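PDB 4EBY: chitin elicitor receptor kinase 1 from Arabidopsis thaliana, which serves as a cell-surface immune receptor that recognises fungal chitin through its LysM ectodomain and is activated by chitin-induced dimerization. Local coordinates for residues A[8-13]-A[25-30]; A[68-73]-A[124-129]. One frame throughout, in Å; residues are numbered along the deposited sequence.

Interaction 1 of 2, residues A[8-13]-A[25-30]. With NAG (2-acetamido-2-deoxy-beta-D-glucopyranose), chain B; NAG (2-acetamido-2-deoxy-beta-D-glucopyranose), chain C.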
ATOM      1  N   ALA A   8      -2.439   4.348  -7.369  1.00 16.85           N
ATOM      2  CA  ALA A   8      -3.067   3.498  -6.381  1.00 14.48           C
ATOM      3  C   ALA A   8      -2.743   4.091  -5.018  1.00 15.21           C
ATOM      4  O   ALA A   8      -1.966   5.061  -4.924  1.00 16.50           O
ATOM      5  CB  ALA A   8      -2.540   2.048  -6.483  1.00 15.63           C
ATOM      6  N   LEU A   9      -3.339   3.535  -3.966  1.00 13.00           N
ATOM      7  CA  LEU A   9      -3.067   4.005  -2.598  1.00 13.43           C
ATOM      8  C   LEU A   9      -2.572   2.823  -1.781  1.00 14.31           C
ATOM      9  O   LEU A   9      -3.074   1.708  -1.943  1.00 16.70           O
ATOM     10  CB  LEU A   9      -4.336   4.566  -1.958  1.00 15.05           C
ATOM     11  CG  LEU A   9      -4.891   5.836  -2.600  1.00 18.32           C
ATOM     12  CD1 LEU A   9      -6.274   6.129  -2.074  1.00 18.68           C
ATOM     13  CD2 LEU A   9      -3.948   6.997  -2.282  1.00 19.86           C
ATOM     14  N   ALA A  10      -1.569   3.049  -0.935  1.00 13.37           N
ATOM     15  CA  ALA A  10      -1.096   2.003  -0.030  1.00 15.59           C
ATOM     16  C   ALA A  10      -1.555   2.316   1.386  1.00 15.87           C
ATOM     17  O   ALA A  10      -1.446   3.456   1.844  1.00 17.63           O
ATOM     18  CB  ALA A  10       0.440   1.900  -0.074  1.00 16.84           C
ATOM     19  N   SER A  11      -2.065   1.315   2.085  1.00 13.73           N
ATOM     20  CA  SER A  11      -2.502   1.509   3.464  1.00 14.80           C
ATOM     21  C   SER A  11      -1.418   1.080   4.423  1.00 15.91           C
ATOM     22  O   SER A  11      -1.084  -0.107   4.497  1.00 15.58           O
ATOM     23  CB  SER A  11      -3.771   0.689   3.736  1.00 16.66           C
ATOM     24  OG  SER A  11      -4.211   0.895   5.076  1.00 17.77           O
ATOM     25  N   TYR A  12      -0.846   2.060   5.128  1.00 15.64           N
ATOM     26  CA  TYR A  12       0.298   1.808   5.998  1.00 16.27           C
ATOM     27  C   TYR A  12      -0.115   1.923   7.468  1.00 14.81           C
ATOM     28  O   TYR A  12      -0.341   3.019   7.975  1.00 16.77           O
ATOM     29  CB  TYR A  12       1.390   2.837   5.655  1.00 12.45           C
ATOM     30  CG  TYR A  12       2.769   2.544   6.197  1.00 14.46           C
ATOM     31  CD1 TYR A  12       3.822   2.257   5.338  1.00 15.94           C
ATOM     32  CD2 TYR A  12       3.016   2.565   7.567  1.00 17.05           C
ATOM     33  CE1 TYR A  12       5.115   2.010   5.843  1.00 14.60           C
ATOM     34  CE2 TYR A  12       4.274   2.299   8.068  1.00 16.53           C
ATOM     35  CZ  TYR A  12       5.310   2.015   7.209  1.00 15.52           C
ATOM     36  OH  TYR A  12       6.566   1.783   7.746  1.00 17.43           O
ATOM     37  N   TYR A  13      -0.177   0.792   8.167  1.00 13.93           N
ATOM     38  CA  TYR A  13      -0.586   0.772   9.567  1.00 15.57           C
ATOM     39  C   TYR A  13       0.549   1.238  10.485  1.00 15.38           C
ATOM     40  O   TYR A  13       1.708   0.874  10.271  1.00 18.66           O
ATOM     41  CB  TYR A  13      -1.021  -0.642   9.949  1.00 17.50           C
ATOM     42  CG  TYR A  13      -1.424  -0.778  11.393  1.00 18.68           C
ATOM     43  CD1 TYR A  13      -2.696  -0.421  11.808  1.00 20.38           C
ATOM     44  CD2 TYR A  13      -0.527  -1.263  12.343  1.00 17.72           C
ATOM     45  CE1 TYR A  13      -3.076  -0.527  13.144  1.00 24.91           C
ATOM     46  CE2 TYR A  13      -0.903  -1.385  13.684  1.00 19.31           C
ATOM     47  CZ  TYR A  13      -2.179  -1.015  14.072  1.00 21.74           C
ATOM     48  OH  TYR A  13      -2.560  -1.138  15.401  1.00 26.16           O
ATOM     49  N   GLN A  25       9.729   8.375   3.003  1.00 16.31           N
ATOM     50  CA  GLN A  25      11.025   7.938   2.509  1.00 16.25           C
ATOM     51  C   GLN A  25      10.890   6.541   1.887  1.00 16.57           C
ATOM     52  O   GLN A  25      11.293   6.298   0.743  1.00 17.55           O
ATOM     53  CB  GLN A  25      12.025   7.877   3.660  1.00 19.13           C
ATOM     54  CG  GLN A  25      13.409   7.444   3.222  1.00 20.89           C
ATOM     55  CD  GLN A  25      14.447   7.714   4.291  1.00 29.19           C
ATOM     56  OE1 GLN A  25      14.262   7.359   5.459  1.00 34.75           O
ATOM     57  NE2 GLN A  25      15.530   8.372   3.906  1.00 35.08           N
ATOM     58  N   ASN A  26      10.324   5.624   2.651  1.00 14.74           N
ATOM     59  CA  ASN A  26      10.221   4.237   2.188  1.00 14.84           C
ATOM     60  C   ASN A  26       9.342   4.106   0.946  1.00 13.52           C
ATOM     61  O   ASN A  26       9.652   3.349   0.011  1.00 16.51           O
ATOM     62  CB  ASN A  26       9.683   3.356   3.315  1.00 15.48           C
ATOM     63  CG  ASN A  26      10.693   3.179   4.447  1.00 16.37           C
ATOM     64  OD1 ASN A  26      11.813   3.712   4.383  1.00 18.41           O
ATOM     65  ND2 ASN A  26      10.299   2.447   5.501  1.00 17.51           N
ATOM     66  N   LEU A  27       8.236   4.844   0.949  1.00 13.92           N
ATOM     67  CA  LEU A  27       7.320   4.807  -0.178  1.00 14.31           C
ATOM     68  C   LEU A  27       7.536   5.995  -1.125  1.00 13.98           C
ATOM     69  O   LEU A  27       6.606   6.425  -1.819  1.00 15.87           O
ATOM     70  CB  LEU A  27       5.861   4.723   0.298  1.00 15.19           C
ATOM     71  CG  LEU A  27       5.401   3.374   0.854  1.00 19.18           C
ATOM     72  CD1 LEU A  27       6.114   2.956   2.109  1.00 23.82           C
ATOM     73  CD2 LEU A  27       3.877   3.416   1.105  1.00 20.72           C
ATOM     74  N   ASN A  28       8.769   6.518  -1.180  1.00 14.98           N
ATOM     75  CA  ASN A  28       9.055   7.590  -2.118  1.00 14.16           C
ATOM     76  C   ASN A  28       8.774   7.161  -3.566  1.00 16.67           C
ATOM     77  O   ASN A  28       9.091   6.032  -3.971  1.00 14.52           O
ATOM     78  CB  ASN A  28      10.508   8.030  -2.008  1.00 14.46           C
ATOM     79  CG  ASN A  28      10.873   9.004  -3.089  1.00 17.10           C
ATOM     80  OD1 ASN A  28      10.459  10.160  -3.050  1.00 18.57           O
ATOM     81  ND2 ASN A  28      11.630   8.528  -4.076  1.00 15.19           N
ATOM     82  N   SER A  29       8.169   8.062  -4.338  1.00 16.88           N
ATOM     83  CA  SER A  29       7.984   7.862  -5.766  1.00 15.26           C
ATOM     84  C   SER A  29       7.778   9.208  -6.437  1.00 13.66           C
ATOM     85  O   SER A  29       7.765  10.230  -5.763  1.00 16.59           O
ATOM     86  CB  SER A  29       6.756   6.986  -6.028  1.00 16.31           C
ATOM     87  OG  SER A  29       5.550   7.744  -5.820  1.00 16.81           O
ATOM     88  N   SER A  30       7.603   9.203  -7.753  1.00 14.92           N
ATOM     89  CA  SER A  30       7.324  10.439  -8.481  1.00 17.57           C
ATOM     90  C   SER A  30       6.023  11.064  -7.993  1.00 17.12           C
ATOM     91  O   SER A  30       5.866  12.283  -8.033  1.00 18.67           O
ATOM     92  CB  SER A  30       7.207  10.123  -9.974  1.00 25.41           C
ATOM     93  OG  SER A  30       8.439   9.656 -10.497  1.00 29.43           O
TER
HETATM   94  C1  NAG B   1      11.784   9.298  -5.291  1.00 16.34           C
HETATM   95  C2  NAG B   1      13.234   9.788  -5.423  1.00 17.78           C
HETATM   96  C3  NAG B   1      13.394  10.509  -6.766  1.00 18.96           C
HETATM   97  C4  NAG B   1      12.953   9.604  -7.908  1.00 19.43           C
HETATM   98  C5  NAG B   1      11.544   9.083  -7.657  1.00 19.70           C
HETATM   99  C6  NAG B   1      11.126   8.123  -8.764  1.00 25.68           C
HETATM  100  C7  NAG B   1      14.330  10.230  -3.286  1.00 22.47           C
HETATM  101  C8  NAG B   1      14.537  11.131  -2.107  1.00 27.03           C
HETATM  102  N2  NAG B   1      13.602  10.675  -4.321  1.00 19.76           N
HETATM  103  O3  NAG B   1      14.732  10.946  -6.907  1.00 21.82           O
HETATM  104  O4  NAG B   1      12.910  10.291  -9.145  1.00 22.96           O
HETATM  105  O5  NAG B   1      11.450   8.449  -6.391  1.00 18.81           O
HETATM  106  O6  NAG B   1      11.936   6.962  -8.752  1.00 23.98           O
HETATM  107  O7  NAG B   1      14.827   9.113  -3.249  1.00 30.20           O
HETATM  108  C1  NAG C   1       2.748  -7.339   9.630  1.00 19.26           C
HETATM  109  C2  NAG C   1       2.353  -6.420  10.795  1.00 20.13           C
HETATM  110  C3  NAG C   1       2.894  -6.965  12.123  1.00 27.64           C
HETATM  111  C4  NAG C   1       2.612  -8.451  12.306  1.00 32.22           C
HETATM  112  C5  NAG C   1       2.925  -9.226  11.028  1.00 24.14           C
HETATM  113  C6  NAG C   1       2.525 -10.696  11.128  1.00 32.93           C
HETATM  114  C7  NAG C   1       2.171  -3.977  10.653  1.00 23.84           C
HETATM  115  C8  NAG C   1       2.890  -2.650  10.544  1.00 19.02           C
HETATM  116  N2  NAG C   1       2.897  -5.098  10.573  1.00 19.82           N
HETATM  117  O3  NAG C   1       2.372  -6.236  13.223  1.00 31.80           O
HETATM  118  O4  NAG C   1       3.427  -8.946  13.351  1.00 36.03           O
HETATM  119  O5  NAG C   1       2.251  -8.640   9.929  1.00 21.85           O
HETATM  120  O6  NAG C   1       1.129 -10.773  11.338  1.00 36.72           O
HETATM  121  O7  NAG C   1       0.949  -3.994  10.801  1.00 23.57           O

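Interaction 2 of 2, residues A[68-73]-A[124-129]. With NAG (2-acetamido-2-deoxy-beta-D-glucopyranose), chain E; NAG (2-acetamido-2-deoxy-beta-D-glucopyranose), chain D.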
ATOM      1  N   GLU A  68       1.744   0.234 -12.057  1.00 20.70           N
ATOM      2  CA  GLU A  68       2.315  -0.027 -13.379  1.00 20.76           C
ATOM      3  C   GLU A  68       2.229  -1.502 -13.738  1.00 20.53           C
ATOM      4  O   GLU A  68       2.217  -2.351 -12.854  1.00 19.14           O
ATOM      5  CB  GLU A  68       3.791   0.402 -13.393  1.00 25.29           C
ATOM      6  CG  GLU A  68       3.958   1.922 -13.328  1.00 30.18           C
ATOM      7  CD  GLU A  68       5.053   2.368 -12.395  1.00 37.97           C
ATOM      8  OE1 GLU A  68       5.456   1.587 -11.509  1.00 29.93           O
ATOM      9  OE2 GLU A  68       5.503   3.524 -12.544  1.00 42.19           O
ATOM     10  N   CYS A  69       2.176  -1.804 -15.037  1.00 21.34           N
ATOM     11  CA  CYS A  69       2.190  -3.196 -15.471  1.00 23.44           C
ATOM     12  C   CYS A  69       3.582  -3.780 -15.256  1.00 24.92           C
ATOM     13  O   CYS A  69       4.584  -3.154 -15.599  1.00 27.46           O
ATOM     14  CB  CYS A  69       1.768  -3.315 -16.931  1.00 26.15           C
ATOM     15  SG  CYS A  69       1.345  -5.029 -17.375  1.00 36.98           S
ATOM     16  N   GLN A  70       3.638  -4.962 -14.647  1.00 26.24           N
ATOM     17  CA  GLN A  70       4.910  -5.611 -14.319  1.00 21.55           C
ATOM     18  C   GLN A  70       5.106  -6.839 -15.189  1.00 25.46           C
ATOM     19  O   GLN A  70       4.138  -7.419 -15.662  1.00 26.92           O
ATOM     20  CB  GLN A  70       4.907  -6.060 -12.865  1.00 19.84           C
ATOM     21  CG  GLN A  70       4.721  -4.912 -11.859  1.00 17.86           C
ATOM     22  CD  GLN A  70       5.910  -3.970 -11.823  1.00 20.56           C
ATOM     23  OE1 GLN A  70       7.059  -4.384 -12.004  1.00 22.33           O
ATOM     24  NE2 GLN A  70       5.643  -2.692 -11.569  1.00 17.91           N
ATOM     25  N   PRO A  71       6.365  -7.249 -15.382  1.00 24.56           N
ATOM     26  CA  PRO A  71       6.568  -8.505 -16.116  1.00 25.34           C
ATOM     27  C   PRO A  71       5.830  -9.634 -15.415  1.00 30.56           C
ATOM     28  O   PRO A  71       5.893  -9.736 -14.195  1.00 31.33           O
ATOM     29  CB  PRO A  71       8.081  -8.717 -16.035  1.00 28.00           C
ATOM     30  CG  PRO A  71       8.644  -7.325 -15.874  1.00 32.06           C
ATOM     31  CD  PRO A  71       7.633  -6.605 -15.011  1.00 28.68           C
ATOM     32  N   GLY A  72       5.149 -10.485 -16.183  1.00 29.86           N
ATOM     33  CA  GLY A  72       4.309 -11.515 -15.603  1.00 29.83           C
ATOM     34  C   GLY A  72       2.863 -11.069 -15.663  1.00 33.12           C
ATOM     35  O   GLY A  72       1.962 -11.771 -15.199  1.00 33.49           O
ATOM     36  N   ASP A  73       2.661  -9.868 -16.205  1.00 31.02           N
ATOM     37  CA  ASP A  73       1.329  -9.319 -16.470  1.00 26.51           C
ATOM     38  C   ASP A  73       0.461  -9.157 -15.229  1.00 29.38           C
ATOM     39  O   ASP A  73      -0.655  -9.652 -15.162  1.00 31.09           O
ATOM     40  CB  ASP A  73       0.620 -10.135 -17.558  1.00 35.03           C
ATOM     41  CG  ASP A  73       1.348 -10.068 -18.886  1.00 51.97           C
ATOM     42  OD1 ASP A  73       1.236 -11.028 -19.681  1.00 53.92           O
ATOM     43  OD2 ASP A  73       2.039  -9.053 -19.133  1.00 49.15           O
ATOM     44  N   ASN A 124      15.029  -3.547  -4.142  1.00 15.60           N
ATOM     45  CA  ASN A 124      13.847  -3.407  -4.980  1.00 17.69           C
ATOM     46  C   ASN A 124      12.676  -3.999  -4.200  1.00 15.17           C
ATOM     47  O   ASN A 124      12.708  -5.173  -3.820  1.00 16.07           O
ATOM     48  CB  ASN A 124      14.090  -4.178  -6.280  1.00 19.05           C
ATOM     49  CG  ASN A 124      12.961  -4.020  -7.285  1.00 19.75           C
ATOM     50  OD1 ASN A 124      11.797  -4.195  -6.955  1.00 19.74           O
ATOM     51  ND2 ASN A 124      13.314  -3.684  -8.525  1.00 30.44           N
ATOM     52  N   VAL A 125      11.677  -3.159  -3.906  1.00 14.85           N
ATOM     53  CA  VAL A 125      10.554  -3.557  -3.048  1.00 13.14           C
ATOM     54  C   VAL A 125       9.254  -3.501  -3.826  1.00 15.44           C
ATOM     55  O   VAL A 125       8.800  -2.416  -4.186  1.00 15.98           O
ATOM     56  CB  VAL A 125      10.432  -2.593  -1.859  1.00 14.58           C
ATOM     57  CG1 VAL A 125       9.275  -3.014  -0.962  1.00 14.58           C
ATOM     58  CG2 VAL A 125      11.751  -2.560  -1.046  1.00 16.40           C
ATOM     59  N   LEU A 126       8.661  -4.666  -4.099  1.00 13.84           N
ATOM     60  CA  LEU A 126       7.430  -4.718  -4.882  1.00 13.14           C
ATOM     61  C   LEU A 126       6.188  -4.612  -4.013  1.00 12.96           C
ATOM     62  O   LEU A 126       6.007  -5.367  -3.054  1.00 15.40           O
ATOM     63  CB  LEU A 126       7.389  -6.037  -5.679  1.00 14.23           C
ATOM     64  CG  LEU A 126       6.102  -6.246  -6.468  1.00 16.19           C
ATOM     65  CD1 LEU A 126       5.969  -5.153  -7.513  1.00 19.18           C
ATOM     66  CD2 LEU A 126       6.119  -7.650  -7.117  1.00 18.55           C
ATOM     67  N   VAL A 127       5.315  -3.674  -4.361  1.00 13.75           N
ATOM     68  CA  VAL A 127       4.012  -3.590  -3.720  1.00 13.14           C
ATOM     69  C   VAL A 127       2.980  -3.661  -4.849  1.00 15.69           C
ATOM     70  O   VAL A 127       3.055  -2.890  -5.820  1.00 15.28           O
ATOM     71  CB  VAL A 127       3.869  -2.251  -2.971  1.00 13.24           C
ATOM     72  CG1 VAL A 127       2.462  -2.076  -2.448  1.00 14.82           C
ATOM     73  CG2 VAL A 127       4.889  -2.165  -1.794  1.00 14.49           C
ATOM     74  N   ASN A 128       2.025  -4.578  -4.731  1.00 13.90           N
ATOM     75  CA  ASN A 128       1.057  -4.762  -5.802  1.00 14.28           C
ATOM     76  C   ASN A 128      -0.092  -3.771  -5.696  1.00 17.09           C
ATOM     77  O   ASN A 128      -0.268  -3.110  -4.663  1.00 17.17           O
ATOM     78  CB  ASN A 128       0.537  -6.189  -5.768  1.00 16.27           C
ATOM     79  CG  ASN A 128       1.570  -7.181  -6.234  1.00 16.74           C
ATOM     80  OD1 ASN A 128       2.520  -6.818  -6.945  1.00 19.04           O
ATOM     81  ND2 ASN A 128       1.370  -8.458  -5.865  1.00 18.12           N
ATOM     82  N   CYS A 129      -0.858  -3.649  -6.780  1.00 16.16           N
ATOM     83  CA  CYS A 129      -1.986  -2.721  -6.778  1.00 16.44           C
ATOM     84  C   CYS A 129      -3.045  -3.236  -7.723  1.00 20.23           C
ATOM     85  O   CYS A 129      -2.831  -4.230  -8.410  1.00 18.21           O
ATOM     86  CB  CYS A 129      -1.531  -1.320  -7.214  1.00 18.68           C
ATOM     87  SG  CYS A 129      -0.548  -1.252  -8.770  1.00 20.72           S
TER
HETATM   88  C1  NAG E   1      10.459  -3.916 -11.230  1.00 19.45           C
HETATM   89  C2  NAG E   1      10.490  -3.658 -12.742  1.00 21.94           C
HETATM   90  C3  NAG E   1      10.756  -4.979 -13.451  1.00 28.89           C
HETATM   91  C4  NAG E   1      12.053  -5.575 -12.929  1.00 35.14           C
HETATM   92  C5  NAG E   1      12.055  -5.661 -11.411  1.00 33.92           C
HETATM   93  C6  NAG E   1      13.419  -6.141 -10.914  1.00 28.00           C
HETATM   94  C7  NAG E   1       9.198  -2.019 -14.027  1.00 27.12           C
HETATM   95  C8  NAG E   1       7.825  -1.475 -14.345  1.00 22.41           C
HETATM   96  N2  NAG E   1       9.246  -3.097 -13.241  1.00 22.45           N
HETATM   97  O3  NAG E   1      10.832  -4.769 -14.852  1.00 31.39           O
HETATM   98  O4  NAG E   1      12.219  -6.888 -13.403  1.00 46.06           O
HETATM   99  O5  NAG E   1      11.728  -4.408 -10.848  1.00 29.20           O
HETATM  100  O6  NAG E   1      14.441  -5.203 -11.203  1.00 37.31           O
HETATM  101  O7  NAG E   1      10.201  -1.470 -14.490  1.00 26.95           O
HETATM  102  C1  NAG D   1       2.190  -9.472  -6.504  1.00 19.74           C
HETATM  103  C2  NAG D   1       2.680 -10.394  -5.383  1.00 22.98           C
HETATM  104  C3  NAG D   1       3.439 -11.601  -5.926  1.00 30.24           C
HETATM  105  C4  NAG D   1       2.717 -12.253  -7.084  1.00 33.77           C
HETATM  106  C5  NAG D   1       2.209 -11.210  -8.077  1.00 28.30           C
HETATM  107  C6  NAG D   1       1.390 -11.841  -9.197  1.00 31.08           C
HETATM  108  C7  NAG D   1       3.351  -9.212  -3.354  1.00 28.38           C
HETATM  109  C8  NAG D   1       4.512  -8.528  -2.635  1.00 19.83           C
HETATM  110  N2  NAG D   1       3.630  -9.685  -4.546  1.00 26.70           N
HETATM  111  O3  NAG D   1       3.663 -12.555  -4.904  1.00 32.99           O
HETATM  112  O4  NAG D   1       3.635 -13.120  -7.727  1.00 38.34           O
HETATM  113  O5  NAG D   1       1.421 -10.245  -7.407  1.00 24.52           O
HETATM  114  O6  NAG D   1       0.268 -12.527  -8.688  1.00 34.29           O
HETATM  115  O7  NAG D   1       2.226  -9.280  -2.859  1.00 41.87           O

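Interaction 1 of 2, residues A[8-13]-A[25-30]
Two torsions bring Y12 and L27 together. Y12 swings its ring away from the backbone N, to lie beside the carbonyl carbon (chi1 -166°), while L27 keeps CG beside its own N (chi1 -74°) and then parts its two methyls between separate neighbours. CD1 of L27 approaches the ring of Y12 at its edge, close to the ring plane, and is 4.0 Å from CE1 of Y12. The other branch, CD2, reaches CB of A10 at 3.9 Å. A10 and Y12, two residues apart on strand 8-13, thus present the same side of the strand to the leucine; S11 between them points the other way. L27 follows helix 20-26 and is the first residue to leave helical geometry, so the contact packs the end of the helix against the sheet, a strand-helix packing consistent with the LysM fold; V63 and F79, from strands 60-70 and 74-82, also touch L27, which is buried. The buried polar ends of Y12 and N26 share one acceptor, the carbonyl oxygen of N96, although Y12 OH and N26 ND2 lie 4.4 Å apart. Just beyond L27 the chain turns outward, with N28 N bonded to Q25 O at 3.2 Å. N28 ND2 is covalently joined to C1 of the chain B sugar at 1.4 Å, the N-linked glycan of the sequon N28-S29-S30. At the far end of the strand, Y13 CD2 lies 3.5 Å from O7 of the chain C sugar, and R149 makes a cation-pi contact with the Y13 ring.

Interaction 2 of 2, residues A[68-73]-A[124-129]
The side-chain amide of Q70 lies between a leucine methyl and a sugar: L126 CD1 stands over one face, 4.5 Å from Q70 CD, while the acetamido methyl C8 of the chain E sugar is on the side of the other face. At the oxygen end, N2 of that sugar donates to Q70 OE1 at 2.8 Å in a nearly straight bond (162°), the donor tilted out of the amide plane on the side away from L126. At the nitrogen end, NE2 has a weak bond to the carbonyl of G76. The Q70 chain bends at chi2 (-68°), which lays the amide across towards strand 122-128. A second amide grips the same sugar from that strand: N124 ND2 gives a more bent bond (145°) to O5 at 2.9 Å, and R109 holds N124 OD1. The sugar, probably an N-linked glycan residue on N78 and not a chitin ligand, spans the two segments, with P71 CG 3.5 Å from its O3. P71 and G72 form the corner of a type II turn closed by D73 N on Q70 O (2.9 Å). At the other end of the contact, E68 N is 4.3 Å from C129 SG, and the glutamate carboxylate turns away to H77. N128 carries its own glycan, ND2 bonded to C1 of the chain D sugar at 1.5 Å. C129 is disulfide-bonded to C67, C69 to the N-terminal cysteine, C1, and C131 to C5; C67/C69 and C129/C131 form two CXC motifs whose disulfides help tie together the LysM ectodomains of plant receptor kinases.

In the fold
Interaction 1 closes before interaction 2 opens along the chain, and their centres lie 14 Å apart. They meet directly, through A8 CB and C129 CB at 3.6 Å, and share one mixed sheet in which strands 8-13 and 60-70 are neighbours and strand 74-82 separates 60-70 from the outermost strand 122-128. Interaction 1, its centre about 6 Å from the centre of the chain, joins a helix end to the inner part of this sheet; interaction 2, its centre about 12 Å from the centre of the chain, spans from strand 60-70 to strand 122-128. The shared sheet and the A8-C129 contact unite them in a compact ectodomain, while the disulfides cross-link the region of interaction 2.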